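Local coordinates for NikO protein (Streptomyces tendae, PDB 4FQD) that transfers an enolpyruvyl group from phosphoenolpyruvate and is essential in the biosynthesis of nikkomycin, at residues His35-Val38 with Thr39-Ala43; Asp58-Glu61 with Thr62-Gly66; Leu389-Asp392 with Gly393-Pro397; Arg439-Val442 with Glu443-Lys447. The protein carries 4 engineered substitutions. One frame throughout, in Å; residues are numbered along the deposited sequence.

The contacts follow one another along the chain in the order 1 to 4, and each lies within a single short stretch. Contacts 1 and 2 sit on the neighbouring helices 34-44 and 60-71, their centres 11 Å apart, and touch through Leu37 with Thr62 and Val41 with Leu65. Contact 4, on helix 441-447, meets contact 2 where Arg439 packs on Asp58 and Ile59. Contact 3, at the end of strand 388-393, stands apart, about 13 Å from contact 4 at the nearest atoms and 36 Å from contact 2 between centres. Together they sample the inner helices and outer sheets of the inverse alpha/beta barrel fold of this enolpyruvyl transferase.

Contact 1 of 4, residues His35-Val38 with Thr39-Ala43; sequences HSLV and TTVAA
Ser36 O is gripped twice by Thr40, by its hydroxyl OG1 at 2.7 Å and by its backbone N at 2.9 Å. The two donors arrive from opposite faces of the carbonyl plane, the hydroxyl 36° out of it. The hydroxyl can bend back over the preceding turn because OG1 stands beside its own backbone N (chi1 -59°), while CG2 takes the position anti to that nitrogen. The same helix-turn spacing continues in the backbone, with Val41 N on Leu37 O at 3.0 Å and Ala42 N on Val38 O at 2.8 Å. Thr39 N donates to His35 O in turn. The hydroxyl of Thr39 bonds to Asp220 O, at the facing helix 219-231. Beyond the polar groups, Leu37 and Val41 run side by side, pointing the same way, and meet at CD1 of Leu37 and CG2 of Val41, 3.8 Å apart. Both side chains lie on Ile53 of strand 50-54, while Val38 rests on Tyr110. A valine in place of Thr40 would probably keep much of the packing on Val227 but cost Ser36 O its bond from the threonine hydroxyl. Helix 34-44 is thus a buried helix whose threonine hydroxyls find carbonyl acceptors within the helix and next to it, the means by which polar side chains can be accommodated in an otherwise largely apolar interior.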
loop_
_atom_site.group_PDB
_atom_site.type_symbol
_atom_site.label_atom_id
_atom_site.label_comp_id
_atom_site.label_asym_id
_atom_site.label_seq_id
_atom_site.Cartn_x
_atom_site.Cartn_y
_atom_site.Cartn_z
ATOM N N HIS A 35 3.407 0.301 25.491
ATOM C CA HIS A 35 2.129 -0.371 25.285
ATOM C C HIS A 35 2.060 -1.725 25.991
ATOM O O HIS A 35 0.993 -2.144 26.439
ATOM C CB HIS A 35 1.836 -0.506 23.790
ATOM C CG HIS A 35 1.708 0.808 23.083
ATOM N ND1 HIS A 35 2.387 1.099 21.918
ATOM C CD2 HIS A 35 0.983 1.913 23.379
ATOM C CE1 HIS A 35 2.086 2.323 21.529
ATOM N NE2 HIS A 35 1.234 2.840 22.396
ATOM N N SER A 36 3.200 -2.403 26.096
ATOM C CA SER A 36 3.272 -3.661 26.834
ATOM C C SER A 36 3.140 -3.404 28.329
ATOM O O SER A 36 2.582 -4.218 29.064
ATOM C CB SER A 36 4.586 -4.388 26.549
ATOM O OG SER A 36 4.606 -4.908 25.234
ATOM N N LEU A 37 3.670 -2.267 28.768
ATOM C CA LEU A 37 3.552 -1.850 30.157
ATOM C C LEU A 37 2.089 -1.683 30.545
ATOM O O LEU A 37 1.665 -2.127 31.610
ATOM C CB LEU A 37 4.303 -0.538 30.379
ATOM C CG LEU A 37 4.022 0.190 31.694
ATOM C CD1 LEU A 37 4.423 -0.660 32.886
ATOM C CD2 LEU A 37 4.746 1.518 31.717
ATOM N N VAL A 38 1.324 -1.042 29.668
ATOM C CA VAL A 38 -0.099 -0.825 29.895
ATOM C C VAL A 38 -0.852 -2.145 30.035
ATOM O O VAL A 38 -1.610 -2.338 30.986
ATOM C CB VAL A 38 -0.730 -0.001 28.753
ATOM C CG1 VAL A 38 -2.248 -0.043 28.835
ATOM C CG2 VAL A 38 -0.219 1.434 28.791
ATOM N N THR A 39 -0.630 -3.055 29.091
ATOM C CA THR A 39 -1.337 -4.331 29.077
ATOM C C THR A 39 -0.912 -5.252 30.221
ATOM O O THR A 39 -1.716 -6.032 30.727
ATOM C CB THR A 39 -1.160 -5.062 27.734
ATOM O OG1 THR A 39 0.234 -5.173 27.427
ATOM C CG2 THR A 39 -1.858 -4.298 26.620
ATOM N N THR A 40 0.352 -5.160 30.623
ATOM C CA THR A 40 0.850 -5.952 31.741
ATOM C C THR A 40 0.231 -5.466 33.049
ATOM O O THR A 40 -0.186 -6.265 33.888
ATOM C CB THR A 40 2.385 -5.888 31.845
ATOM O OG1 THR A 40 2.968 -6.362 30.626
ATOM C CG2 THR A 40 2.881 -6.741 33.004
ATOM N N VAL A 41 0.174 -4.148 33.210
ATOM C CA VAL A 41 -0.445 -3.540 34.379
ATOM C C VAL A 41 -1.946 -3.817 34.390
ATOM O O VAL A 41 -2.529 -4.104 35.438
ATOM C CB VAL A 41 -0.183 -2.018 34.421
ATOM C CG1 VAL A 41 -1.107 -1.331 35.412
ATOM C CG2 VAL A 41 1.273 -1.742 34.766
ATOM N N ALA A 42 -2.562 -3.744 33.214
ATOM C CA ALA A 42 -3.990 -4.011 33.071
ATOM C C ALA A 42 -4.322 -5.438 33.496
ATOM O O ALA A 42 -5.335 -5.681 34.152
ATOM C CB ALA A 42 -4.436 -3.768 31.639
ATOM N N ALA A 43 -3.458 -6.375 33.121
ATOM C CA ALA A 43 -3.628 -7.771 33.501
ATOM C C ALA A 43 -3.390 -7.950 34.996
ATOM O O ALA A 43 -4.016 -8.792 35.639
ATOM C CB ALA A 43 -2.684 -8.654 32.704
#

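Contact 2 of 4, residues Asp58-Glu61 with Thr62-Gly66; sequences DIVE and TAVLG
Ile59 and Thr62 cross at about a right angle where helix 60-71 begins, with CG1 of Ile59 lying 3.8 Å from OG1 of Thr62. Ile59 occupies the N-cap position, and its CG1 sits between the backbone N and the carbonyl carbon (chi1 55°), which brings that branch in front of the threonine one turn on. The hydroxyl of Thr62 is turned beside its own backbone N and bonds to Pro57 O, tying the first turn of the helix to the chain that leads into it. Val60 and Val64 are arranged differently: they lie side by side, pointing the same way, and CG1 of Val60 meets CG2 of Val64 at 3.9 Å. Beneath them Val64 N bonds to Val60 O at 3.0 Å, nearly straight at 171°. Leu65 N follows on Glu61 O at 2.9 Å, whereas Ala63 N reaches Ile59 O only weakly at 3.5 Å, as the helix starts. Glu61 is bent at its second torsion and packs on Lys34 and Val38 of helix 34-44. Thr62 also touches Tyr78 of strand 75-79. Helix 60-71 connects the parallel strands 50-54 and 75-79 as a beta-alpha-beta crossover, with strand 84-88 between them in the sheet.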
loop_
_atom_site.group_PDB
_atom_site.type_symbol
_atom_site.label_atom_id
_atom_site.label_comp_id
_atom_site.label_asym_id
_atom_site.label_seq_id
_atom_site.Cartn_x
_atom_site.Cartn_y
_atom_site.Cartn_z
ATOM N N ASP A 58 10.511 4.903 32.344
ATOM C CA ASP A 58 10.194 5.997 33.252
ATOM C C ASP A 58 9.467 7.104 32.499
ATOM O O ASP A 58 10.049 8.141 32.175
ATOM C CB ASP A 58 11.470 6.537 33.900
ATOM C CG ASP A 58 11.190 7.602 34.943
ATOM O OD1 ASP A 58 10.063 7.629 35.483
ATOM O OD2 ASP A 58 12.100 8.410 35.225
ATOM N N ILE A 59 8.190 6.873 32.213
ATOM C CA ILE A 59 7.385 7.828 31.464
ATOM C C ILE A 59 6.127 8.216 32.232
ATOM O O ILE A 59 5.949 7.829 33.387
ATOM C CB ILE A 59 6.991 7.268 30.084
ATOM C CG1 ILE A 59 6.294 5.915 30.238
ATOM C CG2 ILE A 59 8.219 7.132 29.197
ATOM C CD1 ILE A 59 5.898 5.277 28.924
ATOM N N VAL A 60 5.258 8.982 31.578
ATOM C CA VAL A 60 4.031 9.468 32.201
ATOM C C VAL A 60 3.109 8.324 32.613
ATOM O O VAL A 60 2.555 8.330 33.714
ATOM C CB VAL A 60 3.267 10.423 31.260
ATOM C CG1 VAL A 60 1.962 10.875 31.898
ATOM C CG2 VAL A 60 4.137 11.620 30.901
ATOM N N GLU A 61 2.957 7.344 31.725
ATOM C CA GLU A 61 2.088 6.196 31.967
ATOM C C GLU A 61 2.438 5.474 33.267
ATOM O O GLU A 61 1.554 5.126 34.047
ATOM C CB GLU A 61 2.160 5.215 30.792
ATOM C CG GLU A 61 1.623 5.765 29.478
ATOM C CD GLU A 61 0.110 5.701 29.391
ATOM O OE1 GLU A 61 -0.492 4.890 30.123
ATOM O OE2 GLU A 61 -0.477 6.459 28.592
ATOM N N THR A 62 3.731 5.259 33.492
ATOM C CA THR A 62 4.201 4.558 34.682
ATOM C C THR A 62 3.804 5.291 35.959
ATOM O O THR A 62 3.343 4.677 36.923
ATOM C CB THR A 62 5.732 4.388 34.669
ATOM O OG1 THR A 62 6.143 3.817 33.422
ATOM C CG2 THR A 62 6.179 3.485 35.809
ATOM N N ALA A 63 3.980 6.608 35.957
ATOM C CA ALA A 63 3.671 7.427 37.122
ATOM C C ALA A 63 2.177 7.430 37.427
ATOM O O ALA A 63 1.771 7.228 38.571
ATOM C CB ALA A 63 4.178 8.848 36.922
ATOM N N VAL A 64 1.364 7.654 36.399
ATOM C CA VAL A 64 -0.083 7.732 36.573
ATOM C C VAL A 64 -0.680 6.390 36.992
ATOM O O VAL A 64 -1.488 6.331 37.920
ATOM C CB VAL A 64 -0.784 8.233 35.296
ATOM C CG1 VAL A 64 -2.287 8.319 35.513
ATOM C CG2 VAL A 64 -0.225 9.587 34.884
ATOM N N LEU A 65 -0.277 5.321 36.310
ATOM C CA LEU A 65 -0.738 3.976 36.648
ATOM C C LEU A 65 -0.378 3.620 38.086
ATOM O O LEU A 65 -1.155 2.976 38.790
ATOM C CB LEU A 65 -0.145 2.938 35.692
ATOM C CG LEU A 65 -0.747 2.859 34.288
ATOM C CD1 LEU A 65 0.023 1.865 33.432
ATOM C CD2 LEU A 65 -2.219 2.484 34.353
ATOM N N GLY A 66 0.804 4.049 38.514
ATOM C CA GLY A 66 1.246 3.827 39.877
ATOM C C GLY A 66 0.382 4.573 40.874
ATOM O O GLY A 66 0.059 4.055 41.942
#

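Contact 3 of 4, residues Leu389-Asp392 with Gly393-Pro397; sequences LRVD and GPCPP
Val391 and Gly393 are joined by a weak backbone bond, Gly393 N reaching back to Val391 O at 3.2 Å. It is bent (132°), and with Asp392 at phi/psi -91/79 it makes an inverse gamma turn. Apolar contact is carried by Cys395, whose side chain points back at the strand and brings SG to 3.8 Å from CG1 of Val391. The sulfur gets there because it sits between the backbone N and the carbonyl carbon of Cys395, and the cis peptide bond before Pro394 turns the chain round to bring the cysteine back. The same SG lies 3.2 Å from Asp392 O, and CB of Cys395 stands 3.5 Å from that carbonyl oxygen. Ionic contact is made within the strand, between side chains two residues apart. Arg390 presents the edge of its guanidinium to the carboxylate of Asp392, with CG of the aspartate in the guanidinium plane, and NH1 forms a salt bridge to OD2 at 2.9 Å. The arginine has further partners, for NE donates to Ala185 O of the second subunit and the side chain packs on Met187 of that subunit, so the arginine lies where the two copies meet. Strand 388-393 runs antiparallel between 356-362 and 382-385, and after it the chain passes through this proline-rich loop, with Cys395 on Ile380 and Pro397 on Tyr353, toward strand 402-405.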
loop_
_atom_site.group_PDB
_atom_site.type_symbol
_atom_site.label_atom_id
_atom_site.label_comp_id
_atom_site.label_asym_id
_atom_site.label_seq_id
_atom_site.Cartn_x
_atom_site.Cartn_y
_atom_site.Cartn_z
ATOM N N LEU A 389 0.296 9.673 2.078
ATOM C CA LEU A 389 1.369 10.656 2.143
ATOM C C LEU A 389 2.475 10.278 1.166
ATOM O O LEU A 389 2.899 9.123 1.110
ATOM C CB LEU A 389 1.932 10.743 3.562
ATOM C CG LEU A 389 3.293 11.427 3.719
ATOM C CD1 LEU A 389 3.216 12.895 3.323
ATOM C CD2 LEU A 389 3.807 11.275 5.143
ATOM N N ARG A 390 2.938 11.253 0.391
ATOM C CA ARG A 390 4.008 11.014 -0.568
ATOM C C ARG A 390 5.194 11.931 -0.298
ATOM O O ARG A 390 5.023 13.123 -0.047
ATOM C CB ARG A 390 3.505 11.215 -1.998
ATOM C CG ARG A 390 4.487 10.771 -3.071
ATOM C CD ARG A 390 4.629 11.833 -4.146
ATOM N NE ARG A 390 3.332 12.333 -4.594
ATOM C CZ ARG A 390 3.110 13.581 -4.992
ATOM N NH1 ARG A 390 4.099 14.464 -4.998
ATOM N NH2 ARG A 390 1.897 13.948 -5.382
ATOM N N VAL A 391 6.396 11.366 -0.344
ATOM C CA VAL A 391 7.617 12.143 -0.177
ATOM C C VAL A 391 8.436 12.127 -1.463
ATOM O O VAL A 391 8.788 11.063 -1.972
ATOM C CB VAL A 391 8.474 11.610 0.989
ATOM C CG1 VAL A 391 9.791 12.368 1.074
ATOM C CG2 VAL A 391 7.708 11.714 2.300
ATOM N N ASP A 392 8.731 13.312 -1.988
ATOM C CA ASP A 392 9.479 13.436 -3.235
ATOM C C ASP A 392 10.980 13.537 -2.994
ATOM O O ASP A 392 11.553 14.625 -3.039
ATOM C CB ASP A 392 8.998 14.650 -4.031
ATOM C CG ASP A 392 7.607 14.460 -4.598
ATOM O OD1 ASP A 392 7.277 13.320 -4.985
ATOM O OD2 ASP A 392 6.846 15.448 -4.657
ATOM N N GLY A 393 11.615 12.396 -2.746
ATOM C CA GLY A 393 13.049 12.357 -2.538
ATOM C C GLY A 393 13.813 12.424 -3.847
ATOM O O GLY A 393 13.296 12.012 -4.887
ATOM N N PRO A 394 15.053 12.936 -3.808
ATOM C CA PRO A 394 15.726 13.431 -2.602
ATOM C C PRO A 394 15.264 14.832 -2.215
ATOM O O PRO A 394 15.163 15.710 -3.072
ATOM C CB PRO A 394 17.206 13.477 -3.016
ATOM C CG PRO A 394 17.286 12.780 -4.348
ATOM C CD PRO A 394 15.949 12.961 -4.973
ATOM N N CYS A 395 14.983 15.028 -0.932
ATOM C CA CYS A 395 14.610 16.341 -0.419
ATOM C C CYS A 395 14.946 16.472 1.065
ATOM O O CYS A 395 14.055 16.682 1.889
ATOM C CB CYS A 395 13.118 16.596 -0.645
ATOM S SG CYS A 395 12.032 15.318 0.035
ATOM N N PRO A 396 16.239 16.362 1.412
ATOM C CA PRO A 396 16.627 16.401 2.825
ATOM C C PRO A 396 16.393 17.778 3.430
ATOM O O PRO A 396 16.513 18.779 2.724
ATOM C CB PRO A 396 18.124 16.086 2.780
ATOM C CG PRO A 396 18.562 16.567 1.448
ATOM C CD PRO A 396 17.410 16.319 0.519
ATOM N N PRO A 397 16.051 17.830 4.727
ATOM C CA PRO A 397 15.805 19.098 5.421
ATOM C C PRO A 397 17.070 19.948 5.476
ATOM O O PRO A 397 18.145 19.425 5.769
ATOM C CB PRO A 397 15.398 18.653 6.830
ATOM C CG PRO A 397 15.990 17.291 6.987
ATOM C CD PRO A 397 15.921 16.670 5.627
#

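Contact 4 of 4, residues Arg439-Val442 with Glu443-Lys447; sequences RDLV and EDLVK
A salt-bridge network at the start of helix 441-447 joins Arg439 to Glu443 and Asp444. NH2 of Arg439 bonds to OD1 of Asp444 at 2.9 Å, an oxygen lying within 2° of the guanidinium plane, and to OE2 of Glu443 at 3.1 Å. Both carboxylates are met from above their own planes. The arginine bends at its third torsion (chi3 62°), which folds the guanidinium back over CB of Asp440, on one face. A water accepts from Arg439 NE and donates to Asp444 OD2, and Lys447 NZ adds a longer salt bridge to Asp444 OD1 at 3.6 Å. Asp440 is the N-cap: its OD1 takes a weak bond from Glu443 N at 3.3 Å, while Asp440 O receives Asp444 N. An alanine in place of Arg439 would probably leave Glu443 without its positive partner close to Asp440, whose OD2 is 3.3 Å from Glu443 OE1. On the buried side Leu441 and Leu445 pack on Trp271 and Val442 on Ile452. An aspartate N-cap followed by acidic residues in the first turn is typical of helix starts, and here it opens the helix that links the parallel strands 425-429 and 451-456 in a beta-alpha-beta crossover.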
loop_
_atom_site.group_PDB
_atom_site.type_symbol
_atom_site.label_atom_id
_atom_site.label_comp_id
_atom_site.label_asym_id
_atom_site.label_seq_id
_atom_site.Cartn_x
_atom_site.Cartn_y
_atom_site.Cartn_z
ATOM N N ARG A 439 11.516 8.665 27.711
ATOM C CA ARG A 439 11.917 9.075 29.051
ATOM C C ARG A 439 12.358 10.532 29.030
ATOM O O ARG A 439 11.831 11.366 29.768
ATOM C CB ARG A 439 13.063 8.198 29.555
ATOM C CG ARG A 439 13.511 8.520 30.969
ATOM C CD ARG A 439 14.896 7.961 31.251
ATOM N NE ARG A 439 15.902 8.547 30.370
ATOM C CZ ARG A 439 16.524 9.697 30.608
ATOM N NH1 ARG A 439 16.244 10.393 31.702
ATOM N NH2 ARG A 439 17.426 10.156 29.751
ATOM N N ASP A 440 13.328 10.823 28.172
ATOM C CA ASP A 440 13.835 12.174 27.985
ATOM C C ASP A 440 14.626 12.204 26.683
ATOM O O ASP A 440 15.856 12.149 26.692
ATOM C CB ASP A 440 14.727 12.581 29.158
ATOM C CG ASP A 440 14.875 14.085 29.287
ATOM O OD1 ASP A 440 14.726 14.792 28.268
ATOM O OD2 ASP A 440 15.145 14.560 30.411
ATOM N N LEU A 441 13.906 12.279 25.567
ATOM C CA LEU A 441 14.510 12.195 24.240
ATOM C C LEU A 441 15.536 13.297 23.993
ATOM O O LEU A 441 16.568 13.063 23.362
ATOM C CB LEU A 441 13.428 12.231 23.158
ATOM C CG LEU A 441 13.906 12.078 21.711
ATOM C CD1 LEU A 441 14.665 10.773 21.531
ATOM C CD2 LEU A 441 12.734 12.160 20.746
ATOM N N VAL A 442 15.251 14.495 24.493
ATOM C CA VAL A 442 16.166 15.620 24.342
ATOM C C VAL A 442 17.492 15.351 25.049
ATOM O O VAL A 442 18.561 15.531 24.468
ATOM C CB VAL A 442 15.548 16.929 24.875
ATOM C CG1 VAL A 442 16.596 18.029 24.937
ATOM C CG2 VAL A 442 14.375 17.351 24.005
ATOM N N GLU A 443 17.414 14.905 26.299
ATOM C CA GLU A 443 18.607 14.609 27.087
ATOM C C GLU A 443 19.451 13.509 26.450
ATOM O O GLU A 443 20.679 13.597 26.422
ATOM C CB GLU A 443 18.224 14.212 28.513
ATOM C CG GLU A 443 19.406 13.812 29.380
ATOM C CD GLU A 443 18.982 13.265 30.728
ATOM O OE1 GLU A 443 18.250 13.969 31.455
ATOM O OE2 GLU A 443 19.375 12.125 31.058
ATOM N N ASP A 444 18.788 12.476 25.939
ATOM C CA ASP A 444 19.481 11.363 25.297
ATOM C C ASP A 444 20.195 11.801 24.023
ATOM O O ASP A 444 21.298 11.340 23.731
ATOM C CB ASP A 444 18.510 10.219 24.995
ATOM C CG ASP A 444 18.082 9.474 26.243
ATOM O OD1 ASP A 444 18.832 9.510 27.242
ATOM O OD2 ASP A 444 17.000 8.849 26.227
ATOM N N LEU A 445 19.559 12.692 23.268
ATOM C CA LEU A 445 20.145 13.212 22.037
ATOM C C LEU A 445 21.331 14.127 22.327
ATOM O O LEU A 445 22.386 14.000 21.705
ATOM C CB LEU A 445 19.093 13.953 21.209
ATOM C CG LEU A 445 18.113 13.075 20.427
ATOM C CD1 LEU A 445 17.006 13.917 19.819
ATOM C CD2 LEU A 445 18.846 12.296 19.345
ATOM N N VAL A 446 21.145 15.046 23.270
ATOM C CA VAL A 446 22.206 15.955 23.699
ATOM C C VAL A 446 23.429 15.167 24.166
ATOM O O VAL A 446 24.572 15.565 23.931
ATOM C CB VAL A 446 21.715 16.887 24.831
ATOM C CG1 VAL A 446 22.883 17.589 25.512
ATOM C CG2 VAL A 446 20.715 17.901 24.288
ATOM N N LYS A 447 23.172 14.033 24.808
ATOM C CA LYS A 447 24.225 13.154 25.294
ATOM C C LYS A 447 25.069 12.619 24.138
ATOM O O LYS A 447 26.244 12.291 24.314
ATOM C CB LYS A 447 23.607 11.995 26.075
ATOM C CG LYS A 447 24.566 11.268 26.996
ATOM C CD LYS A 447 23.874 10.105 27.688
ATOM C CE LYS A 447 22.651 10.568 28.468
ATOM N NZ LYS A 447 21.915 9.422 29.070
HETATM O O HOH W 1 17.125 6.840 28.053
HETATM O O HOH W 2 14.543 9.203 26.032
#